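Local coordinates for tRNA (cytosine(38)-C(5))-methyltransferase (Schizosaccharomyces pombe, PDB 6FDF), which methylates carbon 5 of cytosine 38 in the anticodon loop of tRNA(Asp), and less strongly of tRNA(Glu), with S-adenosyl-L-methionine as methyl donor, at residues 22-32 with 316-326; 112-122 with 141-149. One frame throughout, in Å; residues are numbered along the deposited sequence. Where two conformers were deposited one is given.

In the fold
The first helix of the chain, 22-29, follows strand 11-16, and the last helix, 318-328, returns to it; contact 1 (22-32 with 316-326), its segments 284 residues apart at their closest ends, thereby closes almost the whole polypeptide into one loop. Contact 2 (112-122 with 141-149) falls within that loop and closes a far smaller one, 19 residues apart at its closest ends, so the two nest without crossing. The centres of contacts 1 and 2 are about 22 Å apart. Both belong to the class I-like methyltransferase fold: contact 1 joins the two ends of the domain beside bound S-adenosyl-L-homocysteine, whereas contact 2 ties the entrance of strand 121-127 to the turn between helix 134-145 and edge strand 148-155.

Contact 1 (22-32 with 316-326); sequences GMHYALNLANI and INVKVVSYLIS. With SAH (S-adenosyl-L-homocysteine), chain E; GOL (glycerol), chain G.
Ala26 and Val318 interlock as knobs into holes where the first and last helices of this Rossmann-like methyltransferase fold cross at -59°, their axes 8.0 Å apart. Small residues let the backbones come close, Ala26 CA lying 4.3 Å from Ser322 CA. Ala26 CB sits among Val318, Val321, Ser322 and Ile325, 3.5 Å from Val318 O, while Val318 enters the hole formed by Gly22, Tyr25, Ala26 and Leu29. With CG1 anti to the backbone N (chi1 172°), Val318 brings that methyl to 3.6 Å from Ala26 N. Near the cofactor product, Ile316 CD1 lies 3.5 Å from Gly22 C, and Ile316 N gives a weak bond to the carboxylate of S-adenosyl-L-homocysteine. Cut back to an alanine here, the side chain would no longer reach Gly22 with CD1, and a gap is likely to open between Met23 SD and Gly22. Strand 121-127 closes over the inner side through Leu123. The side away from the ligand is looser: exposed Leu29 reaches toward the bent chain of Lys319, which has two conformers. Farther along, Ser326 OG, 3.5 Å from Ala30 CB, donates to Ser322 O and accepts a hydrogen bond from a water that also donates to Ala30 O, 2.6 Å away.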
loop_
_atom_site.group_PDB
_atom_site.type_symbol
_atom_site.label_atom_id
_atom_site.label_comp_id
_atom_site.label_asym_id
_atom_site.label_seq_id
_atom_site.Cartn_x
_atom_site.Cartn_y
_atom_site.Cartn_z
ATOM N N GLY A 22 1.605 -3.142 -6.487
ATOM C CA GLY A 22 1.211 -3.936 -5.334
ATOM C C GLY A 22 -0.031 -4.768 -5.587
ATOM O O GLY A 22 -0.089 -5.937 -5.200
ATOM N N MET A 23 -1.044 -4.181 -6.246
ATOM C CA MET A 23 -2.280 -4.919 -6.514
ATOM C C MET A 23 -2.027 -6.119 -7.416
ATOM O O MET A 23 -2.602 -7.195 -7.209
ATOM C CB MET A 23 -3.333 -4.005 -7.152
ATOM C CG MET A 23 -3.861 -2.873 -6.286
ATOM S SD MET A 23 -4.876 -3.491 -4.920
ATOM C CE MET A 23 -5.440 -1.944 -4.220
ATOM N N HIS A 24 -1.172 -5.953 -8.428
ATOM C CA HIS A 24 -0.830 -7.068 -9.301
ATOM C C HIS A 24 -0.120 -8.166 -8.516
ATOM O O HIS A 24 -0.411 -9.355 -8.691
ATOM C CB HIS A 24 0.033 -6.553 -10.457
ATOM C CG HIS A 24 0.196 -7.519 -11.592
ATOM N ND1 HIS A 24 0.469 -7.102 -12.879
ATOM C CD2 HIS A 24 0.139 -8.872 -11.641
ATOM C CE1 HIS A 24 0.566 -8.156 -13.672
ATOM N NE2 HIS A 24 0.373 -9.242 -12.946
ATOM N N TYR A 25 0.796 -7.786 -7.622
ATOM C CA TYR A 25 1.474 -8.788 -6.808
ATOM C C TYR A 25 0.488 -9.516 -5.905
ATOM O O TYR A 25 0.609 -10.728 -5.691
ATOM C CB TYR A 25 2.577 -8.149 -5.968
ATOM C CG TYR A 25 3.842 -7.823 -6.731
ATOM C CD1 TYR A 25 4.614 -8.825 -7.296
ATOM C CD2 TYR A 25 4.294 -6.511 -6.832
ATOM C CE1 TYR A 25 5.787 -8.531 -7.975
ATOM C CE2 TYR A 25 5.469 -6.210 -7.506
ATOM C CZ TYR A 25 6.207 -7.222 -8.074
ATOM O OH TYR A 25 7.367 -6.924 -8.752
ATOM N N ALA A 26 -0.500 -8.790 -5.371
ATOM C CA ALA A 26 -1.498 -9.416 -4.509
ATOM C C ALA A 26 -2.399 -10.354 -5.300
ATOM O O ALA A 26 -2.784 -11.420 -4.802
ATOM C CB ALA A 26 -2.328 -8.341 -3.802
ATOM N N LEU A 27 -2.734 -9.980 -6.541
ATOM C CA LEU A 27 -3.490 -10.879 -7.408
ATOM C C LEU A 27 -2.707 -12.155 -7.686
ATOM O O LEU A 27 -3.282 -13.249 -7.735
ATOM C CB LEU A 27 -3.845 -10.170 -8.718
ATOM C CG LEU A 27 -4.969 -9.132 -8.623
ATOM C CD1 LEU A 27 -4.898 -8.177 -9.807
ATOM C CD2 LEU A 27 -6.335 -9.808 -8.573
ATOM N N ASN A 28 -1.389 -12.033 -7.870
ATOM C CA ASN A 28 -0.552 -13.210 -8.087
ATOM C C ASN A 28 -0.606 -14.139 -6.881
ATOM O O ASN A 28 -0.733 -15.358 -7.028
ATOM C CB ASN A 28 0.895 -12.797 -8.360
ATOM C CG ASN A 28 1.072 -12.082 -9.692
ATOM O OD1 ASN A 28 0.191 -12.103 -10.555
ATOM N ND2 ASN A 28 2.226 -11.444 -9.862
ATOM N N LEU A 29 -0.485 -13.569 -5.677
ATOM C CA LEU A 29 -0.527 -14.364 -4.452
ATOM C C LEU A 29 -1.867 -15.060 -4.282
ATOM O O LEU A 29 -1.929 -16.195 -3.794
ATOM C CB LEU A 29 -0.265 -13.465 -3.246
ATOM C CG LEU A 29 1.124 -13.365 -2.632
ATOM C CD1 LEU A 29 1.065 -12.402 -1.460
ATOM C CD2 LEU A 29 1.624 -14.721 -2.184
ATOM N N ALA A 30 -2.954 -14.392 -4.662
ATOM C CA ALA A 30 -4.280 -14.971 -4.506
ATOM C C ALA A 30 -4.582 -16.025 -5.556
ATOM O O ALA A 30 -5.672 -16.609 -5.533
ATOM C CB ALA A 30 -5.340 -13.868 -4.551
ATOM N N ASN A 31 -3.640 -16.284 -6.465
ATOM C CA ASN A 31 -3.819 -17.257 -7.541
ATOM C C ASN A 31 -5.056 -16.944 -8.371
ATOM O O ASN A 31 -5.794 -17.839 -8.786
ATOM C CB ASN A 31 -3.851 -18.684 -6.995
ATOM C CG ASN A 31 -2.554 -19.054 -6.341
ATOM O OD1 ASN A 31 -2.512 -19.505 -5.195
ATOM N ND2 ASN A 31 -1.466 -18.812 -7.056
ATOM N N ILE A 32 -5.273 -15.655 -8.620
ATOM C CA ILE A 32 -6.361 -15.201 -9.478
ATOM C C ILE A 32 -5.887 -15.319 -10.920
ATOM O O ILE A 32 -4.850 -14.739 -11.277
ATOM C CB ILE A 32 -6.781 -13.759 -9.145
ATOM C CG1 ILE A 32 -7.126 -13.631 -7.661
ATOM C CG2 ILE A 32 -7.952 -13.325 -10.009
ATOM C CD1 ILE A 32 -8.109 -14.679 -7.160
ATOM N N ILE A 316 0.760 -0.468 -0.995
ATOM C CA ILE A 316 -0.094 -1.281 -0.136
ATOM C C ILE A 316 0.746 -2.335 0.563
ATOM O O ILE A 316 1.914 -2.545 0.216
ATOM C CB ILE A 316 -1.208 -1.957 -0.952
ATOM C CG1 ILE A 316 -0.576 -2.904 -1.987
ATOM C CG2 ILE A 316 -2.091 -0.913 -1.601
ATOM C CD1 ILE A 316 -1.521 -3.905 -2.591
ATOM N N ASN A 317 0.148 -3.031 1.526
ATOM C CA ASN A 317 0.687 -4.305 1.974
ATOM C C ASN A 317 0.115 -5.402 1.083
ATOM O O ASN A 317 -1.101 -5.630 1.065
ATOM C CB ASN A 317 0.376 -4.569 3.446
ATOM C CG ASN A 317 1.019 -5.844 3.936
ATOM O OD1 ASN A 317 0.624 -6.937 3.531
ATOM N ND2 ASN A 317 2.048 -5.716 4.780
ATOM N N VAL A 318 1.010 -6.080 0.359
ATOM C CA VAL A 318 0.630 -7.068 -0.648
ATOM C C VAL A 318 -0.039 -8.278 -0.007
ATOM O O VAL A 318 -0.976 -8.861 -0.572
ATOM C CB VAL A 318 1.878 -7.473 -1.457
ATOM C CG1 VAL A 318 1.572 -8.643 -2.385
ATOM C CG2 VAL A 318 2.406 -6.279 -2.247
ATOM N N LYS A 319 0.443 -8.686 1.172
ATOM C CA LYS A 319 -0.134 -9.836 1.868
ATOM C C LYS A 319 -1.580 -9.573 2.271
ATOM O O LYS A 319 -2.474 -10.369 1.959
ATOM C CB LYS A 319 0.709 -10.181 3.098
ATOM C CG LYS A 319 1.689 -11.319 2.890
ATOM C CD LYS A 319 0.961 -12.635 2.655
ATOM C CE LYS A 319 1.928 -13.732 2.253
ATOM N NZ LYS A 319 1.211 -14.918 1.725
ATOM N N VAL A 320 -1.825 -8.471 2.985
ATOM C CA VAL A 320 -3.188 -8.141 3.416
ATOM C C VAL A 320 -4.135 -8.066 2.222
ATOM O O VAL A 320 -5.237 -8.628 2.245
ATOM C CB VAL A 320 -3.199 -6.833 4.228
ATOM C CG1 VAL A 320 -4.627 -6.469 4.627
ATOM C CG2 VAL A 320 -2.329 -6.976 5.488
ATOM N N VAL A 321 -3.716 -7.389 1.151
ATOM C CA VAL A 321 -4.606 -7.256 0.001
ATOM C C VAL A 321 -4.826 -8.595 -0.698
ATOM O O VAL A 321 -5.908 -8.836 -1.253
ATOM C CB VAL A 321 -4.054 -6.177 -0.948
ATOM C CG1 VAL A 321 -4.871 -6.102 -2.225
ATOM C CG2 VAL A 321 -4.079 -4.837 -0.235
ATOM N N SER A 322 -3.829 -9.492 -0.688
ATOM C CA SER A 322 -4.043 -10.814 -1.276
ATOM C C SER A 322 -5.193 -11.542 -0.584
ATOM O O SER A 322 -5.998 -12.219 -1.236
ATOM C CB SER A 322 -2.766 -11.659 -1.208
ATOM O OG SER A 322 -2.505 -12.153 0.102
ATOM N N TYR A 323 -5.294 -11.400 0.739
ATOM C CA TYR A 323 -6.410 -12.000 1.465
ATOM C C TYR A 323 -7.737 -11.345 1.092
ATOM O O TYR A 323 -8.745 -12.038 0.909
ATOM C CB TYR A 323 -6.187 -11.884 2.973
ATOM C CG TYR A 323 -4.938 -12.521 3.521
ATOM C CD1 TYR A 323 -4.434 -13.700 2.990
ATOM C CD2 TYR A 323 -4.265 -11.939 4.585
ATOM C CE1 TYR A 323 -3.287 -14.286 3.517
ATOM C CE2 TYR A 323 -3.124 -12.507 5.110
ATOM C CZ TYR A 323 -2.636 -13.677 4.573
ATOM O OH TYR A 323 -1.496 -14.236 5.109
ATOM N N LEU A 324 -7.768 -10.010 1.014
ATOM C CA LEU A 324 -9.010 -9.322 0.671
ATOM C C LEU A 324 -9.446 -9.636 -0.753
ATOM O O LEU A 324 -10.645 -9.763 -1.025
ATOM C CB LEU A 324 -8.843 -7.813 0.852
ATOM C CG LEU A 324 -8.681 -7.362 2.304
ATOM C CD1 LEU A 324 -8.067 -5.989 2.350
ATOM C CD2 LEU A 324 -10.013 -7.393 3.053
ATOM N N ILE A 325 -8.489 -9.757 -1.676
ATOM C CA ILE A 325 -8.833 -10.132 -3.046
ATOM C C ILE A 325 -9.476 -11.512 -3.070
ATOM O O ILE A 325 -10.478 -11.733 -3.759
ATOM C CB ILE A 325 -7.586 -10.065 -3.948
ATOM C CG1 ILE A 325 -7.259 -8.611 -4.283
ATOM C CG2 ILE A 325 -7.795 -10.869 -5.232
ATOM C CD1 ILE A 325 -5.927 -8.438 -4.988
ATOM N N SER A 326 -8.899 -12.464 -2.331
ATOM C CA SER A 326 -9.469 -13.806 -2.243
ATOM C C SER A 326 -10.909 -13.762 -1.745
ATOM O O SER A 326 -11.794 -14.429 -2.299
ATOM C CB SER A 326 -8.616 -14.669 -1.317
ATOM O OG SER A 326 -7.318 -14.840 -1.848
HETATM N N SAH E . -1.218 1.235 -4.950
HETATM C CA SAH E . 0.040 1.505 -5.610
HETATM C CB SAH E . 0.529 2.930 -5.334
HETATM C CG SAH E . -0.633 3.873 -5.029
HETATM S SD SAH E . -0.098 5.423 -4.368
HETATM C C SAH E . 1.063 0.498 -5.190
HETATM O O SAH E . 0.701 -0.435 -4.442
HETATM O OXT SAH E . 2.227 0.638 -5.624
HETATM C "C5'" SAH E . -1.126 6.417 -5.391
HETATM C "C4'" SAH E . -0.587 6.396 -6.821
HETATM O "O4'" SAH E . -1.536 7.057 -7.638
HETATM C "C3'" SAH E . 0.754 7.112 -6.980
HETATM O "O3'" SAH E . 1.679 6.266 -7.662
HETATM C "C2'" SAH E . 0.440 8.308 -7.882
HETATM O "O2'" SAH E . 1.473 8.540 -8.847
HETATM C "C1'" SAH E . -0.851 7.877 -8.568
HETATM N N9 SAH E . -1.772 8.986 -8.893
HETATM C C8 SAH E . -2.153 10.000 -8.091
HETATM N N7 SAH E . -3.013 10.823 -8.737
HETATM C C5 SAH E . -3.201 10.340 -9.981
HETATM C C6 SAH E . -3.984 10.723 -11.173
HETATM N N6 SAH E . -4.765 11.826 -11.164
HETATM N N1 SAH E . -3.882 9.927 -12.264
HETATM C C2 SAH E . -3.108 8.827 -12.282
HETATM N N3 SAH E . -2.369 8.420 -11.234
HETATM C C4 SAH E . -2.371 9.132 -10.077
HETATM C C1 GOL G . 1.753 -17.804 -0.574
HETATM O O1 GOL G . 1.562 -17.423 0.756
HETATM C C2 GOL G . 0.573 -18.727 -0.986
HETATM O O2 GOL G . -0.476 -18.687 -0.076
HETATM C C3 GOL G . 0.171 -18.245 -2.403
HETATM O O3 GOL G . -1.111 -18.728 -2.665
HETATM O O HOH W 1 -7.783 -16.787 -3.987
#

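Contact 2 (112-122 with 141-149); sequences LPHVNNLPEYI and KVLRNCGYN
Tyr148 OH donates to Pro119 O across 2.6 Å, the one hydrogen bond that joins the two segments. The hydroxyl arrives in the carbonyl plane, on a lone pair, with a C=O...donor angle of 139°, and the acceptor lies at the edge of the phenol ring, near its plane. Carbon surrounds the same oxygen: Pro119 CD is 3.3 Å from Tyr148 OH and Leu118 CB 3.5 Å, so a buried polar group is satisfied within a largely apolar setting. The CB of Tyr148 already points toward 112-122, and with CG anti to the carbonyl carbon (chi1 -71°) the ring continues to Pro119 O. The side chains of Tyr148 and Ile122 cross at about a right angle, Ile122 CD1 lying 3.7 Å from Tyr148 CE2. That methyl also approaches Leu143 CD2, which in turn touches Leu112 CD2 at 3.8 Å. Thus the buried side is a continuous run of branched side chains beside the tyrosine. Trp79 of the neighbouring strand 78-81 packs on Leu112 and Pro119, and Ala173 and Leu175 of strand 168-175 pack on Tyr148.

Toward the surface the contact thins to Pro113. Its CB meets Cys146 SG at 3.9 Å, while Leu118 CD1 rests near the carbonyl oxygen of Cys146. Just beyond, Gly147 adopts positive phi (85°) and donates to Arg144 O, as Tyr148 N does to Leu143 O. These two bonds form the Schellman motif that ends helix 134-145 and turns the chain into edge strand 148-155. Strand 168-175 separates that strand from 121-127 in the sheet, so Tyr148 reaches across an intervening strand to the start of 121-127, within the mixed seven-stranded sheet characteristic of class I methyltransferases.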
loop_
_atom_site.group_PDB
_atom_site.type_symbol
_atom_site.label_atom_id
_atom_site.label_comp_id
_atom_site.label_asym_id
_atom_site.label_seq_id
_atom_site.Cartn_x
_atom_site.Cartn_y
_atom_site.Cartn_z
ATOM N N LEU A 112 -18.537 6.242 -13.487
ATOM C CA LEU A 112 -18.984 4.867 -13.264
ATOM C C LEU A 112 -20.427 4.601 -13.684
ATOM O O LEU A 112 -20.666 3.583 -14.352
ATOM C CB LEU A 112 -18.763 4.513 -11.786
ATOM C CG LEU A 112 -19.306 3.175 -11.287
ATOM C CD1 LEU A 112 -18.608 2.033 -11.991
ATOM C CD2 LEU A 112 -19.127 3.079 -9.771
ATOM N N PRO A 113 -21.417 5.443 -13.352
ATOM C CA PRO A 113 -22.809 5.125 -13.727
ATOM C C PRO A 113 -23.073 5.189 -15.221
ATOM O O PRO A 113 -24.174 4.812 -15.656
ATOM C CB PRO A 113 -23.629 6.195 -12.993
ATOM C CG PRO A 113 -22.720 6.728 -11.927
ATOM C CD PRO A 113 -21.352 6.651 -12.504
ATOM N N HIS A 114 -22.117 5.656 -16.013
ATOM C CA HIS A 114 -22.302 5.831 -17.446
ATOM C C HIS A 114 -21.694 4.705 -18.272
ATOM O O HIS A 114 -21.795 4.744 -19.502
ATOM C CB HIS A 114 -21.695 7.161 -17.891
ATOM C CG HIS A 114 -22.443 8.367 -17.412
ATOM N ND1 HIS A 114 -22.131 9.016 -16.236
ATOM C CD2 HIS A 114 -23.473 9.053 -17.957
ATOM C CE1 HIS A 114 -22.939 10.049 -16.078
ATOM N NE2 HIS A 114 -23.764 10.093 -17.108
ATOM N N VAL A 115 -21.043 3.721 -17.643
ATOM C CA VAL A 115 -20.326 2.706 -18.412
ATOM C C VAL A 115 -21.307 1.673 -18.959
ATOM O O VAL A 115 -22.410 1.480 -18.442
ATOM C CB VAL A 115 -19.220 2.035 -17.575
ATOM C CG1 VAL A 115 -18.202 3.071 -17.082
ATOM C CG2 VAL A 115 -19.821 1.233 -16.419
ATOM N N ASN A 116 -20.894 1.007 -20.042
ATOM C CA ASN A 116 -21.744 -0.007 -20.661
ATOM C C ASN A 116 -21.966 -1.191 -19.729
ATOM O O ASN A 116 -23.085 -1.711 -19.627
ATOM C CB ASN A 116 -21.115 -0.491 -21.969
ATOM C CG ASN A 116 -21.354 0.460 -23.126
ATOM O OD1 ASN A 116 -22.416 1.066 -23.242
ATOM N ND2 ASN A 116 -20.363 0.584 -23.999
ATOM N N ASN A 117 -20.913 -1.637 -19.047
ATOM C CA ASN A 117 -20.958 -2.833 -18.209
ATOM C C ASN A 117 -20.277 -2.519 -16.881
ATOM O O ASN A 117 -19.044 -2.487 -16.807
ATOM C CB ASN A 117 -20.290 -4.016 -18.900
ATOM C CG ASN A 117 -20.927 -4.341 -20.233
ATOM O OD1 ASN A 117 -20.326 -4.138 -21.287
ATOM N ND2 ASN A 117 -22.152 -4.841 -20.193
ATOM N N LEU A 118 -21.079 -2.252 -15.859
ATOM C CA LEU A 118 -20.535 -1.975 -14.537
ATOM C C LEU A 118 -19.592 -3.103 -14.122
ATOM O O LEU A 118 -19.909 -4.282 -14.339
ATOM C CB LEU A 118 -21.660 -1.839 -13.511
ATOM C CG LEU A 118 -22.566 -0.615 -13.584
ATOM C CD1 LEU A 118 -23.765 -0.817 -12.671
ATOM C CD2 LEU A 118 -21.783 0.618 -13.171
ATOM N N PRO A 119 -18.432 -2.793 -13.546
ATOM C CA PRO A 119 -17.569 -3.867 -13.047
ATOM C C PRO A 119 -18.289 -4.635 -11.952
ATOM O O PRO A 119 -19.021 -4.065 -11.142
ATOM C CB PRO A 119 -16.340 -3.124 -12.507
ATOM C CG PRO A 119 -16.823 -1.732 -12.231
ATOM C CD PRO A 119 -17.873 -1.457 -13.276
ATOM N N GLU A 120 -18.099 -5.949 -11.944
ATOM C CA GLU A 120 -18.767 -6.759 -10.941
ATOM C C GLU A 120 -18.077 -6.681 -9.589
ATOM O O GLU A 120 -18.698 -7.002 -8.571
ATOM C CB GLU A 120 -18.868 -8.204 -11.429
ATOM C CG GLU A 120 -19.823 -8.347 -12.609
ATOM C CD GLU A 120 -19.929 -9.766 -13.134
ATOM O OE1 GLU A 120 -19.237 -10.658 -12.605
ATOM O OE2 GLU A 120 -20.708 -9.987 -14.085
ATOM N N TYR A 121 -16.806 -6.279 -9.557
ATOM C CA TYR A 121 -16.051 -6.208 -8.314
ATOM C C TYR A 121 -15.199 -4.950 -8.306
ATOM O O TYR A 121 -14.582 -4.603 -9.316
ATOM C CB TYR A 121 -15.150 -7.439 -8.134
ATOM C CG TYR A 121 -15.917 -8.738 -8.201
ATOM C CD1 TYR A 121 -16.199 -9.339 -9.424
ATOM C CD2 TYR A 121 -16.395 -9.341 -7.050
ATOM C CE1 TYR A 121 -16.923 -10.521 -9.486
ATOM C CE2 TYR A 121 -17.116 -10.514 -7.104
ATOM C CZ TYR A 121 -17.372 -11.100 -8.321
ATOM O OH TYR A 121 -18.094 -12.268 -8.373
ATOM N N ILE A 122 -15.144 -4.287 -7.153
ATOM C CA ILE A 122 -14.312 -3.101 -6.963
ATOM C C ILE A 122 -13.600 -3.234 -5.625
ATOM O O ILE A 122 -14.219 -3.601 -4.623
ATOM C CB ILE A 122 -15.139 -1.802 -6.998
ATOM C CG1 ILE A 122 -15.909 -1.693 -8.313
ATOM C CG2 ILE A 122 -14.241 -0.593 -6.792
ATOM C CD1 ILE A 122 -16.863 -0.519 -8.347
ATOM N N LYS A 141 -22.504 6.440 -1.612
ATOM C CA LYS A 141 -23.764 6.830 -2.232
ATOM C C LYS A 141 -23.866 6.327 -3.671
ATOM O O LYS A 141 -24.878 5.727 -4.058
ATOM C CB LYS A 141 -23.902 8.352 -2.169
ATOM C CG LYS A 141 -25.287 8.889 -2.423
ATOM C CD LYS A 141 -25.516 10.186 -1.647
ATOM C CE LYS A 141 -24.340 11.147 -1.776
ATOM N NZ LYS A 141 -24.580 12.420 -1.023
ATOM N N VAL A 142 -22.829 6.551 -4.481
ATOM C CA VAL A 142 -22.920 6.145 -5.882
ATOM C C VAL A 142 -22.863 4.626 -6.007
ATOM O O VAL A 142 -23.522 4.039 -6.874
ATOM C CB VAL A 142 -21.833 6.836 -6.729
ATOM C CG1 VAL A 142 -20.440 6.368 -6.340
ATOM C CG2 VAL A 142 -22.095 6.603 -8.216
ATOM N N LEU A 143 -22.083 3.960 -5.149
ATOM C CA LEU A 143 -22.023 2.501 -5.194
ATOM C C LEU A 143 -23.364 1.888 -4.808
ATOM O O LEU A 143 -23.852 0.969 -5.477
ATOM C CB LEU A 143 -20.901 1.984 -4.289
ATOM C CG LEU A 143 -19.470 2.299 -4.728
ATOM C CD1 LEU A 143 -18.457 1.615 -3.810
ATOM C CD2 LEU A 143 -19.238 1.890 -6.176
ATOM N N ARG A 144 -23.967 2.371 -3.716
ATOM C CA ARG A 144 -25.303 1.913 -3.337
ATOM C C ARG A 144 -26.313 2.151 -4.457
ATOM O O ARG A 144 -27.115 1.266 -4.783
ATOM C CB ARG A 144 -25.757 2.614 -2.053
ATOM C CG ARG A 144 -27.238 2.423 -1.724
ATOM C CD ARG A 144 -27.696 3.248 -0.513
ATOM N NE ARG A 144 -27.948 4.653 -0.827
ATOM C CZ ARG A 144 -27.253 5.673 -0.327
ATOM N NH1 ARG A 144 -26.259 5.449 0.522
ATOM N NH2 ARG A 144 -27.560 6.918 -0.668
ATOM N N ASN A 145 -26.271 3.329 -5.077
ATOM C CA ASN A 145 -27.217 3.632 -6.146
ATOM C C ASN A 145 -26.977 2.788 -7.392
ATOM O O ASN A 145 -27.924 2.522 -8.144
ATOM C CB ASN A 145 -27.159 5.121 -6.489
ATOM C CG ASN A 145 -27.821 5.978 -5.437
ATOM O OD1 ASN A 145 -28.554 5.476 -4.578
ATOM N ND2 ASN A 145 -27.566 7.278 -5.488
ATOM N N CYS A 146 -25.740 2.363 -7.638
ATOM C CA CYS A 146 -25.440 1.495 -8.768
ATOM C C CYS A 146 -25.528 0.014 -8.415
ATOM O O CYS A 146 -25.041 -0.823 -9.181
ATOM C CB CYS A 146 -24.061 1.822 -9.342
ATOM S SG CYS A 146 -23.998 3.393 -10.235
ATOM N N GLY A 147 -26.144 -0.327 -7.287
ATOM C CA GLY A 147 -26.454 -1.711 -6.991
ATOM C C GLY A 147 -25.344 -2.512 -6.348
ATOM O O GLY A 147 -25.446 -3.744 -6.297
ATOM N N TYR A 148 -24.294 -1.861 -5.851
ATOM C CA TYR A 148 -23.204 -2.579 -5.204
ATOM C C TYR A 148 -23.506 -2.861 -3.739
ATOM O O TYR A 148 -24.136 -2.061 -3.040
ATOM C CB TYR A 148 -21.892 -1.799 -5.303
ATOM C CG TYR A 148 -21.317 -1.760 -6.697
ATOM C CD1 TYR A 148 -21.712 -0.781 -7.606
ATOM C CD2 TYR A 148 -20.392 -2.715 -7.116
ATOM C CE1 TYR A 148 -21.197 -0.746 -8.881
ATOM C CE2 TYR A 148 -19.870 -2.689 -8.397
ATOM C CZ TYR A 148 -20.279 -1.696 -9.273
ATOM O OH TYR A 148 -19.777 -1.646 -10.551
ATOM N N ASN A 149 -23.023 -4.017 -3.281
ATOM C CA ASN A 149 -22.963 -4.379 -1.870
ATOM C C ASN A 149 -21.549 -4.058 -1.395
ATOM O O ASN A 149 -20.587 -4.693 -1.839
ATOM C CB ASN A 149 -23.297 -5.861 -1.686
ATOM C CG ASN A 149 -23.451 -6.262 -0.231
ATOM O OD1 ASN A 149 -22.685 -5.825 0.631
ATOM N ND2 ASN A 149 -24.432 -7.123 0.050
#